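Long-range contacts in protein interacting with Hsp90 1 (Saccharomyces cerevisiae, PDB 4CHH), which takes part in pre-rRNA processing, is required for the NOP58-snoRNA interaction and, as a component of the R2TP complex, also interacts with Hsp90: residues A[35-40]-A[63-68]; A[67-72]-A[114-119]; A[72-77]-A[88-93]; A[92-97]-A[133-138]. One frame throughout, in Å; residues are numbered along the deposited sequence. Where two conformers were deposited one is given.

Contact 1 of 4, residues A[35-40]-A[63-68]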
loop_
_atom_site.group_PDB
_atom_site.type_symbol
_atom_site.label_atom_id
_atom_site.label_comp_id
_atom_site.label_asym_id
_atom_site.label_seq_id
_atom_site.Cartn_x
_atom_site.Cartn_y
_atom_site.Cartn_z
ATOM N N ILE A 35 7.960 8.118 1.975
ATOM C CA ILE A 35 8.669 8.049 3.256
ATOM C C ILE A 35 8.363 6.659 3.853
ATOM O O ILE A 35 7.193 6.334 4.061
ATOM C CB ILE A 35 8.261 9.231 4.213
ATOM C CG1 ILE A 35 8.534 10.622 3.564
ATOM C CG2 ILE A 35 8.960 9.097 5.604
ATOM C CD1 ILE A 35 7.668 11.790 4.093
ATOM N N ALA A 36 9.400 5.834 4.085
ATOM C CA ALA A 36 9.239 4.473 4.621
ATOM C C ALA A 36 8.503 4.485 5.964
ATOM O O ALA A 36 8.701 5.381 6.795
ATOM C CB ALA A 36 10.607 3.778 4.773
ATOM N N ASP A 37 7.617 3.514 6.162
ATOM C CA ASP A 37 6.874 3.465 7.409
ATOM C C ASP A 37 6.951 2.040 7.947
ATOM O O ASP A 37 7.774 1.765 8.842
ATOM C CB ASP A 37 5.421 3.974 7.211
ATOM C CG ASP A 37 4.548 4.042 8.461
ATOM O OD1 ASP A 37 5.044 3.696 9.569
ATOM O OD2 ASP A 37 3.364 4.398 8.331
ATOM N N PHE A 38 6.146 1.119 7.391
ATOM C CA PHE A 38 6.197 -0.279 7.853
ATOM C C PHE A 38 5.962 -1.255 6.680
ATOM O O PHE A 38 5.729 -0.821 5.559
ATOM C CB PHE A 38 5.227 -0.512 9.045
ATOM C CG PHE A 38 3.761 -0.457 8.681
ATOM C CD1 PHE A 38 3.082 0.759 8.643
ATOM C CD2 PHE A 38 3.046 -1.627 8.427
ATOM C CE1 PHE A 38 1.721 0.806 8.339
ATOM C CE2 PHE A 38 1.684 -1.579 8.131
ATOM C CZ PHE A 38 1.035 -0.359 8.075
ATOM N N VAL A 39 6.109 -2.562 6.933
ATOM C CA VAL A 39 6.025 -3.646 5.932
ATOM C C VAL A 39 4.937 -4.654 6.259
ATOM O O VAL A 39 4.772 -5.056 7.417
ATOM C CB VAL A 39 7.398 -4.406 5.827
ATOM C CG1 VAL A 39 7.344 -5.573 4.835
ATOM C CG2 VAL A 39 8.524 -3.468 5.436
ATOM N N ILE A 40 4.262 -5.126 5.209
ATOM C CA ILE A 40 3.300 -6.231 5.289
ATOM C C ILE A 40 3.957 -7.381 4.559
ATOM O O ILE A 40 4.342 -7.226 3.401
ATOM C CB ILE A 40 1.884 -5.919 4.708
ATOM C CG1 ILE A 40 1.294 -4.569 5.196
ATOM C CG2 ILE A 40 0.919 -7.092 4.914
ATOM C CD1 ILE A 40 0.197 -3.973 4.225
ATOM N N VAL A 63 4.344 -0.138 3.161
ATOM C CA VAL A 63 3.353 0.897 3.493
ATOM C C VAL A 63 4.162 2.143 3.798
ATOM O O VAL A 63 5.017 2.142 4.674
ATOM C CB VAL A 63 2.381 0.538 4.637
ATOM C CG1 VAL A 63 1.266 1.579 4.743
ATOM C CG2 VAL A 63 1.813 -0.863 4.451
ATOM N N CYS A 64 3.972 3.151 3.000
ATOM C CA CYS A 64 4.786 4.337 3.063
ATOM C C CYS A 64 3.908 5.559 2.886
ATOM O O CYS A 64 2.709 5.408 2.667
ATOM C CB CYS A 64 5.881 4.249 2.000
ATOM S SG CYS A 64 5.270 3.872 0.333
ATOM N N HIS A 65 4.469 6.757 3.038
ATOM C CA HIS A 65 3.612 7.938 2.959
ATOM C C HIS A 65 4.284 9.157 2.327
ATOM O O HIS A 65 5.495 9.196 2.129
ATOM C CB HIS A 65 3.058 8.309 4.359
ATOM C CG HIS A 65 4.105 8.670 5.356
ATOM N ND1 HIS A 65 4.494 9.986 5.548
ATOM C CD2 HIS A 65 4.836 7.873 6.169
ATOM C CE1 HIS A 65 5.447 9.950 6.466
ATOM N NE2 HIS A 65 5.685 8.704 6.875
ATOM N N SER A 66 3.451 10.134 1.973
ATOM C CA SER A 66 3.840 11.427 1.432
ATOM C C SER A 66 2.695 12.423 1.621
ATOM O O SER A 66 1.528 12.044 1.489
ATOM C CB SER A 66 4.200 11.325 -0.047
ATOM O OG SER A 66 4.372 12.608 -0.637
ATOM N N PRO A 67 3.001 13.718 1.873
ATOM C CA PRO A 67 1.919 14.711 1.977
ATOM C C PRO A 67 1.266 15.013 0.617
ATOM O O PRO A 67 0.233 15.684 0.558
ATOM C CB PRO A 67 2.640 15.930 2.551
ATOM C CG PRO A 67 4.047 15.807 1.994
ATOM C CD PRO A 67 4.331 14.342 2.072
ATOM N N LEU A 68 1.823 14.453 -0.471
ATOM C CA LEU A 68 1.374 14.648 -1.855
ATOM C C LEU A 68 0.234 13.712 -2.277
ATOM O O LEU A 68 -0.357 13.911 -3.344
ATOM C CB LEU A 68 2.586 14.437 -2.791
ATOM C CG LEU A 68 3.399 15.675 -3.206
ATOM C CD1 LEU A 68 4.039 16.374 -2.016
ATOM C CD2 LEU A 68 4.481 15.291 -4.183
HETATM O O HOH W 1 7.432 7.193 8.727
HETATM O O HOH W 2 7.573 1.417 4.106
#

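Contact 2 of 4, residues A[67-72]-A[114-119]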
loop_
_atom_site.group_PDB
_atom_site.type_symbol
_atom_site.label_atom_id
_atom_site.label_comp_id
_atom_site.label_asym_id
_atom_site.label_seq_id
_atom_site.Cartn_x
_atom_site.Cartn_y
_atom_site.Cartn_z
ATOM N N PRO A 67 3.001 13.718 1.873
ATOM C CA PRO A 67 1.919 14.711 1.977
ATOM C C PRO A 67 1.266 15.013 0.617
ATOM O O PRO A 67 0.233 15.684 0.558
ATOM C CB PRO A 67 2.640 15.930 2.551
ATOM C CG PRO A 67 4.047 15.807 1.994
ATOM C CD PRO A 67 4.331 14.342 2.072
ATOM N N LEU A 68 1.823 14.453 -0.471
ATOM C CA LEU A 68 1.374 14.648 -1.855
ATOM C C LEU A 68 0.234 13.712 -2.277
ATOM O O LEU A 68 -0.357 13.911 -3.344
ATOM C CB LEU A 68 2.586 14.437 -2.791
ATOM C CG LEU A 68 3.399 15.675 -3.206
ATOM C CD1 LEU A 68 4.039 16.374 -2.016
ATOM C CD2 LEU A 68 4.481 15.291 -4.183
ATOM N N VAL A 69 -0.040 12.676 -1.476
ATOM C CA VAL A 69 -1.103 11.709 -1.720
ATOM C C VAL A 69 -2.399 12.349 -1.211
ATOM O O VAL A 69 -2.413 12.888 -0.094
ATOM C CB VAL A 69 -0.839 10.317 -1.039
ATOM C CG1 VAL A 69 -1.989 9.330 -1.281
ATOM C CG2 VAL A 69 0.496 9.705 -1.471
ATOM N N PRO A 70 -3.505 12.283 -1.978
ATOM C CA PRO A 70 -4.779 12.787 -1.448
ATOM C C PRO A 70 -5.156 12.135 -0.114
ATOM O O PRO A 70 -4.693 11.035 0.237
ATOM C CB PRO A 70 -5.795 12.398 -2.525
ATOM C CG PRO A 70 -4.989 12.272 -3.776
ATOM C CD PRO A 70 -3.674 11.701 -3.323
ATOM N N LYS A 71 -5.972 12.843 0.650
ATOM C CA LYS A 71 -6.422 12.333 1.934
ATOM C C LYS A 71 -7.962 12.484 2.025
ATOM O O LYS A 71 -8.533 13.274 1.255
ATOM C CB LYS A 71 -5.681 13.021 3.095
ATOM C CG LYS A 71 -5.950 14.503 3.279
ATOM C CD LYS A 71 -5.284 15.063 4.542
ATOM C CE LYS A 71 -6.041 14.752 5.822
ATOM N NZ LYS A 71 -5.673 15.692 6.925
ATOM N N PRO A 72 -8.674 11.671 2.851
ATOM C CA PRO A 72 -10.139 11.851 2.960
ATOM C C PRO A 72 -10.505 13.288 3.353
ATOM O O PRO A 72 -9.778 13.937 4.121
ATOM C CB PRO A 72 -10.515 10.875 4.097
ATOM C CG PRO A 72 -9.430 9.859 4.084
ATOM C CD PRO A 72 -8.201 10.667 3.817
ATOM N N ASP A 114 4.962 -1.054 -3.372
ATOM C CA ASP A 114 4.926 0.066 -2.422
ATOM C C ASP A 114 3.495 0.584 -2.418
ATOM O O ASP A 114 2.910 0.719 -3.490
ATOM C CB ASP A 114 5.913 1.201 -2.766
ATOM C CG ASP A 114 7.362 0.773 -2.956
ATOM O OD1 ASP A 114 7.832 -0.098 -2.196
ATOM O OD2 ASP A 114 8.021 1.301 -3.878
ATOM N N CYS A 115 2.929 0.830 -1.249
ATOM C CA CYS A 115 1.566 1.380 -1.100
ATOM C C CYS A 115 1.700 2.678 -0.320
ATOM O O CYS A 115 1.931 2.636 0.886
ATOM C CB CYS A 115 0.644 0.382 -0.384
ATOM S SG CYS A 115 0.087 -0.990 -1.419
ATOM N N CYS A 116 1.585 3.823 -1.011
ATOM C CA CYS A 116 1.799 5.145 -0.453
ATOM C C CYS A 116 0.494 5.834 -0.103
ATOM O O CYS A 116 -0.403 5.966 -0.934
ATOM C CB CYS A 116 2.630 5.989 -1.424
ATOM S SG CYS A 116 3.378 7.455 -0.685
ATOM N N ILE A 117 0.405 6.296 1.137
ATOM C CA ILE A 117 -0.785 6.984 1.636
ATOM C C ILE A 117 -0.389 8.389 2.061
ATOM O O ILE A 117 0.806 8.699 2.133
ATOM C CB ILE A 117 -1.468 6.187 2.797
ATOM C CG1 ILE A 117 -0.522 6.080 4.054
ATOM C CG2 ILE A 117 -1.976 4.825 2.296
ATOM C CD1 ILE A 117 -1.112 5.434 5.320
ATOM N N ASN A 118 -1.382 9.234 2.357
ATOM C CA ASN A 118 -1.098 10.570 2.843
ATOM C C ASN A 118 -0.437 10.455 4.208
ATOM O O ASN A 118 -0.821 9.608 5.004
ATOM C CB ASN A 118 -2.370 11.401 2.922
ATOM C CG ASN A 118 -2.134 12.804 3.386
ATOM O OD1 ASN A 118 -2.217 13.094 4.586
ATOM N ND2 ASN A 118 -1.767 13.689 2.453
ATOM N N SER A 119 0.528 11.329 4.479
ATOM C CA SER A 119 1.269 11.386 5.730
ATOM C C SER A 119 0.368 11.524 6.982
ATOM O O SER A 119 0.684 10.925 8.018
ATOM C CB SER A 119 2.240 12.549 5.658
ATOM O OG SER A 119 3.194 12.235 4.661
HETATM O O HOH W 3 -0.772 16.537 2.893
HETATM O O HOH W 4 -4.090 8.704 1.811
#

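Contact 3 of 4, residues A[72-77]-A[88-93]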
loop_
_atom_site.group_PDB
_atom_site.type_symbol
_atom_site.label_atom_id
_atom_site.label_comp_id
_atom_site.label_asym_id
_atom_site.label_seq_id
_atom_site.Cartn_x
_atom_site.Cartn_y
_atom_site.Cartn_z
ATOM N N PRO A 72 -8.674 11.671 2.851
ATOM C CA PRO A 72 -10.139 11.851 2.960
ATOM C C PRO A 72 -10.505 13.288 3.353
ATOM O O PRO A 72 -9.778 13.937 4.121
ATOM C CB PRO A 72 -10.515 10.875 4.097
ATOM C CG PRO A 72 -9.430 9.859 4.084
ATOM C CD PRO A 72 -8.201 10.667 3.817
ATOM N N GLU A 73 -11.648 13.757 2.875
ATOM C CA GLU A 73 -12.185 15.079 3.212
ATOM C C GLU A 73 -12.698 15.082 4.658
ATOM O O GLU A 73 -12.559 16.087 5.352
ATOM C CB GLU A 73 -13.285 15.486 2.229
ATOM C CG GLU A 73 -12.727 15.975 0.902
ATOM C CD GLU A 73 -13.752 16.443 -0.117
ATOM O OE1 GLU A 73 -14.721 15.698 -0.392
ATOM O OE2 GLU A 73 -13.585 17.570 -0.637
ATOM N N VAL A 74 -13.235 13.931 5.118
ATOM C CA VAL A 74 -13.717 13.735 6.486
ATOM C C VAL A 74 -12.526 13.298 7.362
ATOM O O VAL A 74 -11.927 12.246 7.113
ATOM C CB VAL A 74 -14.897 12.718 6.572
ATOM C CG1 VAL A 74 -15.283 12.460 8.023
ATOM C CG2 VAL A 74 -16.111 13.197 5.769
ATOM N N ASP A 75 -12.214 14.107 8.392
ATOM C CA ASP A 75 -11.154 13.873 9.379
ATOM C C ASP A 75 -11.419 12.575 10.149
ATOM O O ASP A 75 -12.580 12.249 10.387
ATOM C CB ASP A 75 -11.074 15.075 10.355
ATOM C CG ASP A 75 -9.842 15.087 11.248
ATOM O OD1 ASP A 75 -8.762 14.615 10.791
ATOM O OD2 ASP A 75 -9.950 15.565 12.402
ATOM N N PHE A 76 -10.359 11.822 10.526
ATOM C CA PHE A 76 -10.578 10.545 11.209
ATOM C C PHE A 76 -11.066 10.735 12.633
ATOM O O PHE A 76 -10.387 11.288 13.498
ATOM C CB PHE A 76 -9.362 9.587 11.198
ATOM C CG PHE A 76 -9.668 8.269 11.900
ATOM C CD1 PHE A 76 -10.576 7.363 11.356
ATOM C CD2 PHE A 76 -9.102 7.971 13.135
ATOM C CE1 PHE A 76 -10.925 6.191 12.040
ATOM C CE2 PHE A 76 -9.433 6.783 13.806
ATOM C CZ PHE A 76 -10.350 5.907 13.257
ATOM N N ASN A 77 -12.263 10.228 12.844
ATOM C CA ASN A 77 -12.980 10.107 14.103
ATOM C C ASN A 77 -13.700 8.764 13.983
ATOM O O ASN A 77 -14.508 8.594 13.060
ATOM C CB ASN A 77 -13.914 11.295 14.325
ATOM C CG ASN A 77 -14.655 11.243 15.646
ATOM O OD1 ASN A 77 -15.429 10.317 15.933
ATOM N ND2 ASN A 77 -14.462 12.256 16.469
ATOM N N ASN A 88 -19.071 2.358 2.253
ATOM C CA ASN A 88 -18.185 2.598 1.096
ATOM C C ASN A 88 -18.131 4.081 0.736
ATOM O O ASN A 88 -17.989 4.436 -0.443
ATOM C CB ASN A 88 -18.617 1.776 -0.132
ATOM C CG ASN A 88 -18.449 0.303 0.042
ATOM O OD1 ASN A 88 -17.424 -0.181 0.517
ATOM N ND2 ASN A 88 -19.451 -0.441 -0.359
ATOM N N GLU A 89 -18.221 4.940 1.763
ATOM C CA GLU A 89 -18.208 6.387 1.581
ATOM C C GLU A 89 -16.925 7.018 2.115
ATOM O O GLU A 89 -16.734 8.229 1.978
ATOM C CB GLU A 89 -19.449 6.999 2.256
ATOM C CG GLU A 89 -20.673 6.907 1.364
ATOM C CD GLU A 89 -21.956 7.409 1.996
ATOM O OE1 GLU A 89 -22.021 8.606 2.363
ATOM O OE2 GLU A 89 -22.913 6.608 2.094
ATOM N N TRP A 90 -16.010 6.198 2.674
ATOM C CA TRP A 90 -14.756 6.724 3.186
ATOM C C TRP A 90 -13.650 5.700 2.984
ATOM O O TRP A 90 -13.838 4.518 3.259
ATOM C CB TRP A 90 -14.912 7.053 4.682
ATOM C CG TRP A 90 -13.847 7.910 5.298
ATOM C CD1 TRP A 90 -13.961 9.235 5.609
ATOM C CD2 TRP A 90 -12.597 7.467 5.874
ATOM N NE1 TRP A 90 -12.823 9.669 6.247
ATOM C CE2 TRP A 90 -11.971 8.602 6.429
ATOM C CE3 TRP A 90 -11.926 6.225 5.934
ATOM C CZ2 TRP A 90 -10.742 8.525 7.109
ATOM C CZ3 TRP A 90 -10.698 6.153 6.573
ATOM C CH2 TRP A 90 -10.117 7.292 7.157
ATOM N N GLU A 91 -12.469 6.180 2.587
ATOM C CA GLU A 91 -11.293 5.334 2.393
ATOM C C GLU A 91 -10.041 6.147 2.493
ATOM O O GLU A 91 -10.045 7.319 2.147
ATOM C CB GLU A 91 -11.361 4.666 1.001
ATOM C CG GLU A 91 -10.477 3.437 0.870
ATOM C CD GLU A 91 -10.918 2.385 -0.129
ATOM O OE1 GLU A 91 -12.118 2.031 -0.139
ATOM O OE2 GLU A 91 -10.040 1.850 -0.841
ATOM N N ILE A 92 -8.950 5.530 2.925
ATOM C CA ILE A 92 -7.647 6.183 2.892
ATOM C C ILE A 92 -7.145 6.021 1.431
ATOM O O ILE A 92 -6.938 4.878 1.019
ATOM C CB ILE A 92 -6.649 5.600 3.939
ATOM C CG1 ILE A 92 -7.036 5.979 5.379
ATOM C CG2 ILE A 92 -5.197 6.017 3.611
ATOM C CD1 ILE A 92 -6.128 5.394 6.511
ATOM N N PRO A 93 -6.976 7.091 0.615
ATOM C CA PRO A 93 -6.444 6.883 -0.755
ATOM C C PRO A 93 -5.042 6.228 -0.738
ATOM O O PRO A 93 -4.210 6.537 0.122
ATOM C CB PRO A 93 -6.395 8.306 -1.335
ATOM C CG PRO A 93 -7.439 9.090 -0.508
ATOM C CD PRO A 93 -7.229 8.526 0.879
#

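Contact 4 of 4, residues A[92-97]-A[133-138]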
loop_
_atom_site.group_PDB
_atom_site.type_symbol
_atom_site.label_atom_id
_atom_site.label_comp_id
_atom_site.label_asym_id
_atom_site.label_seq_id
_atom_site.Cartn_x
_atom_site.Cartn_y
_atom_site.Cartn_z
ATOM N N ILE A 92 -8.950 5.530 2.925
ATOM C CA ILE A 92 -7.647 6.183 2.892
ATOM C C ILE A 92 -7.145 6.021 1.431
ATOM O O ILE A 92 -6.938 4.878 1.019
ATOM C CB ILE A 92 -6.649 5.600 3.939
ATOM C CG1 ILE A 92 -7.036 5.979 5.379
ATOM C CG2 ILE A 92 -5.197 6.017 3.611
ATOM C CD1 ILE A 92 -6.128 5.394 6.511
ATOM N N PRO A 93 -6.976 7.091 0.615
ATOM C CA PRO A 93 -6.444 6.883 -0.755
ATOM C C PRO A 93 -5.042 6.228 -0.738
ATOM O O PRO A 93 -4.210 6.537 0.122
ATOM C CB PRO A 93 -6.395 8.306 -1.335
ATOM C CG PRO A 93 -7.439 9.090 -0.508
ATOM C CD PRO A 93 -7.229 8.526 0.879
ATOM N N ILE A 94 -4.818 5.275 -1.653
ATOM C CA ILE A 94 -3.538 4.573 -1.790
ATOM C C ILE A 94 -3.036 4.709 -3.229
ATOM O O ILE A 94 -3.784 4.431 -4.157
ATOM C CB ILE A 94 -3.623 3.061 -1.375
ATOM C CG1 ILE A 94 -4.245 2.892 0.046
ATOM C CG2 ILE A 94 -2.216 2.385 -1.455
ATOM C CD1 ILE A 94 -4.795 1.585 0.342
ATOM N N ILE A 95 -1.761 5.071 -3.394
ATOM C CA ILE A 95 -1.085 5.061 -4.671
ATOM C C ILE A 95 -0.079 3.894 -4.588
ATOM O O ILE A 95 0.806 3.880 -3.729
ATOM C CB ILE A 95 -0.459 6.430 -5.065
ATOM C CG1 ILE A 95 -1.579 7.515 -5.210
ATOM C CG2 ILE A 95 0.304 6.271 -6.416
ATOM C CD1 ILE A 95 -1.113 8.948 -5.209
ATOM N N THR A 96 -0.261 2.895 -5.456
ATOM C CA THR A 96 0.524 1.658 -5.454
ATOM C C THR A 96 1.458 1.631 -6.632
ATOM O O THR A 96 1.060 1.930 -7.760
ATOM C CB THR A 96 -0.416 0.432 -5.461
ATOM O OG1 THR A 96 -1.350 0.590 -4.402
ATOM C CG2 THR A 96 0.319 -0.883 -5.288
ATOM N N SER A 97 2.692 1.228 -6.374
ATOM C CA SER A 97 3.701 1.123 -7.413
ATOM C C SER A 97 3.497 -0.133 -8.245
ATOM O O SER A 97 2.765 -1.040 -7.848
ATOM C CB SER A 97 5.082 1.094 -6.761
ATOM O OG SER A 97 5.318 -0.141 -6.097
ATOM N N GLU A 133 -5.727 -2.115 10.794
ATOM C CA GLU A 133 -6.111 -3.406 10.200
ATOM C C GLU A 133 -6.837 -3.225 8.865
ATOM O O GLU A 133 -6.591 -3.976 7.932
ATOM C CB GLU A 133 -7.056 -4.179 11.143
ATOM C CG GLU A 133 -6.345 -4.930 12.255
ATOM C CD GLU A 133 -7.185 -5.122 13.509
ATOM O OE1 GLU A 133 -8.434 -5.031 13.421
ATOM O OE2 GLU A 133 -6.587 -5.354 14.585
ATOM N N ILE A 134 -7.795 -2.285 8.817
ATOM C CA ILE A 134 -8.547 -1.985 7.591
ATOM C C ILE A 134 -7.574 -1.420 6.517
ATOM O O ILE A 134 -7.682 -1.777 5.336
ATOM C CB ILE A 134 -9.686 -1.002 7.950
ATOM C CG1 ILE A 134 -10.806 -1.721 8.764
ATOM C CG2 ILE A 134 -10.258 -0.303 6.731
ATOM C CD1 ILE A 134 -11.844 -0.745 9.425
ATOM N N LEU A 135 -6.620 -0.567 6.931
ATOM C CA LEU A 135 -5.674 0.010 5.973
ATOM C C LEU A 135 -4.805 -1.125 5.359
ATOM O O LEU A 135 -4.553 -1.127 4.151
ATOM C CB LEU A 135 -4.821 1.121 6.657
ATOM C CG LEU A 135 -3.726 1.902 5.835
ATOM C CD1 LEU A 135 -2.415 1.133 5.777
ATOM C CD2 LEU A 135 -4.215 2.332 4.427
ATOM N N VAL A 136 -4.362 -2.084 6.191
ATOM C CA VAL A 136 -3.551 -3.226 5.721
ATOM C C VAL A 136 -4.338 -4.026 4.655
ATOM O O VAL A 136 -3.759 -4.397 3.638
ATOM C CB VAL A 136 -3.109 -4.102 6.924
ATOM C CG1 VAL A 136 -2.708 -5.523 6.485
ATOM C CG2 VAL A 136 -1.963 -3.419 7.669
ATOM N N GLU A 137 -5.652 -4.296 4.911
ATOM C CA GLU A 137 -6.541 -4.980 3.985
ATOM C C GLU A 137 -6.652 -4.198 2.655
ATOM O O GLU A 137 -6.569 -4.814 1.589
ATOM C CB GLU A 137 -7.942 -5.171 4.640
ATOM C CG GLU A 137 -8.972 -5.826 3.711
ATOM C CD GLU A 137 -8.610 -7.188 3.141
ATOM O OE1 GLU A 137 -7.880 -7.956 3.811
ATOM O OE2 GLU A 137 -9.017 -7.471 1.995
ATOM N N TRP A 138 -6.813 -2.845 2.721
ATOM C CA TRP A 138 -6.880 -1.965 1.538
ATOM C C TRP A 138 -5.603 -2.023 0.703
ATOM O O TRP A 138 -5.684 -1.993 -0.530
ATOM C CB TRP A 138 -7.140 -0.524 1.938
ATOM C CG TRP A 138 -8.563 -0.247 2.335
ATOM C CD1 TRP A 138 -9.680 -0.934 1.945
ATOM C CD2 TRP A 138 -9.015 0.800 3.198
ATOM N NE1 TRP A 138 -10.799 -0.397 2.538
ATOM C CE2 TRP A 138 -10.429 0.707 3.267
ATOM C CE3 TRP A 138 -8.375 1.863 3.859
ATOM C CZ2 TRP A 138 -11.205 1.623 3.984
ATOM C CZ3 TRP A 138 -9.143 2.730 4.628
ATOM C CH2 TRP A 138 -10.536 2.602 4.691
#

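Contact 1 of 4, residues A[35-40]-A[63-68]
Ile-35 and His-65 face each other as an antiparallel hydrogen-bonded pair: Ile-35 N donates to His-65 O at 2.7 Å, and His-65 N to Ile-35 O at 2.9 Å. Farther along the pair of strands, Val-63 O accepts from Phe-38 N at 3.1 Å and, weakly, from Asp-37 N, while Val-63 N binds Phe-38 O. A water that accepts from Asp-37 N also donates to Val-63 O, and a second water, in the plane of the imidazole at its edge, joins His-65 NE2 to Ala-36 O. The other ring nitrogen, ND1, is hydrogen-bonded to Ser-119, so both ring nitrogens have a partner, which restrains the turn of the imidazole. Over one face of that ring lies Ile-35, its CB 3.8 Å from the centroid in a CH-pi contact. Phe-38 has CG between its backbone N and carbonyl carbon (chi1 70°), which turns the ring back alongside Val-63; Val-63 CB sits over the ring face, 3.9 Å from the centroid. Ile-40 meets the CG2 branch of the valine, its CD1 3.5 Å from Val-63 CG2. Helices 119-127 and 129-147 cover the face carrying Phe-38 and Val-63. Two residues, Asp-37 and Phe-38, thus stand opposite one, Val-63: a classic beta bulge in the hairpin of strands 29-47 and 58-66 of the PIH1 N-terminal domain.

Contact 2 of 4, residues A[67-72]-A[114-119]
Asn-118 ND2 donates to Val-69 O at 2.7 Å, nearly in line with the carbonyl bond, the oxygen lying 17° out of the plane of the Asn-118 amide, and also to a water that in turn donates to Pro-67 O. The same asparagine is the N-cap of helix 119-127, its OD1 accepting from Asp-120 N, so one amide group ties the loop after strand 58-66 to the start of a helix. With CG anti to the backbone N (chi1 -179°), the amide reaches the Val-69 carbonyl and lies against Lys-71. A second water bridges the backbones, accepting from Asn-118 N at 2.8 Å and donating to Pro-70 O. Lys-71 slants across the amide, CB 3.6 Å from Asn-118 CG and CD 3.6 Å from Asn-118 OD1; the lysine chain bends at chi3, and NZ forms a salt bridge with Asp-120. Ser-119 OG, whose hydrogen-bond partner is His-65, packs against the Pro-67 ring at CD. Val-69 turns its side chain onto strand 109-118, with CG1 3.7 Å from Cys-116 O and CG2 3.7 Å from Cys-116 SG.

Contact 3 of 4, residues A[72-77]-A[88-93]
Trp-90 and Val-74 share the one direct hydrogen bond between these loops, which lead into and out of helix 78-86 in the PIH1 N-terminal domain. The indole NE1 donates to Val-74 O at 2.9 Å with an N-H...O angle of 168°; the oxygen lies in the plane of the indole, at its edge, whereas the nitrogen stands 28° out of the carbonyl plane. With CG anti to its backbone N (chi1 -165°), the indole reaches over to the loop 72-77, NE1 toward Val-74 O. The CH-pi contact comes from Pro-72, which slants over one indole face: its CG is 4.0 Å from the centroid of the six-membered ring, and its CB reaches NE1 at 3.4 Å. Apolar packing continues on the pyrrole side, where Val-74 CB lies 3.7 Å from Trp-90 CD1, and more loosely at the far end of the indole, where Phe-76 CD1 approaches CH2. Prolines from the two loops also touch, Pro-72 CD meeting Pro-93 CD at 3.8 Å. Val-81, Leu-84 and Ile-85 of helix 78-86, with Leu-131 of helix 129-147, add further packing around the tryptophan. A leucine in place of Trp-90 has no N-H to offer Val-74 O and would probably leave a gap under Pro-72 and the two loops less firmly joined. Beside the indole, Pro-72 CG rests 3.3 Å from Glu-91 O.

Contact 4 of 4, residues A[92-97]-A[133-138]
Ile-94 drives its CD1 methyl against the root of Trp-138, 3.5 Å from CB, so that the tip of the isoleucine rests where the indole leaves helix 129-147. Its CG1 is anti to the carbonyl carbon (chi1 -52°) and chi2 is extended, which carries the methyl out to the helix. The same CD1 brushes Leu-135 CD2 at 4.2 Å, one turn earlier. Ile-92 fills the adjoining hollow between Leu-135 and the indole. Its branched CB is 3.9 Å from Trp-138 CZ3, and its CG2 lies equally far from Leu-135 CD2; the isoleucine crosses both side chains at about a right angle. The six-membered part of the indole also reaches the backbone, with CZ3 3.3 Å from Ile-92 N. Within its own helix, Trp-138 has Ile-134 CG2 over one indole face, while Glu-91 packs on it from the loop before Ile-92. An alanine in place of Trp-138 would probably leave a gap beside Ile-92 and let the Glu-91 side chain, no longer packed on an indole, move more freely. Around this seam, Ile-117 of strand 109-118 touches both isoleucines, and Ile-125 of helix 119-127 touches Ile-92 and Leu-135. This is plain apolar packing of a helix against a sheet, helix 129-147 lying on the segment that leads into strand 95-103, near the centre of the domain.

Along the chain, contact 1 closes before contacts 3 and 4 open; contact 2 begins on its last residues, encloses contact 3 and alternates with contact 4. Contacts 1, 2 and 4 reach the mixed sheet, in which strand 58-66 runs parallel to 109-118 and 95-103 antiparallel to it. Contacts 1 and 2 have centres about 8 Å apart, 2 and 4 about 9 Å, and 1 and 4 about 10 Å. The centre of contact 3 is about 18 Å from that of contact 1 but about 12 Å from those of contacts 2 and 4; it shares Pro-72 with contact 2, Ile-92 and Pro-93 with contact 4. Together they join sheet, covering helices and the loops around helix 78-86 into one domain.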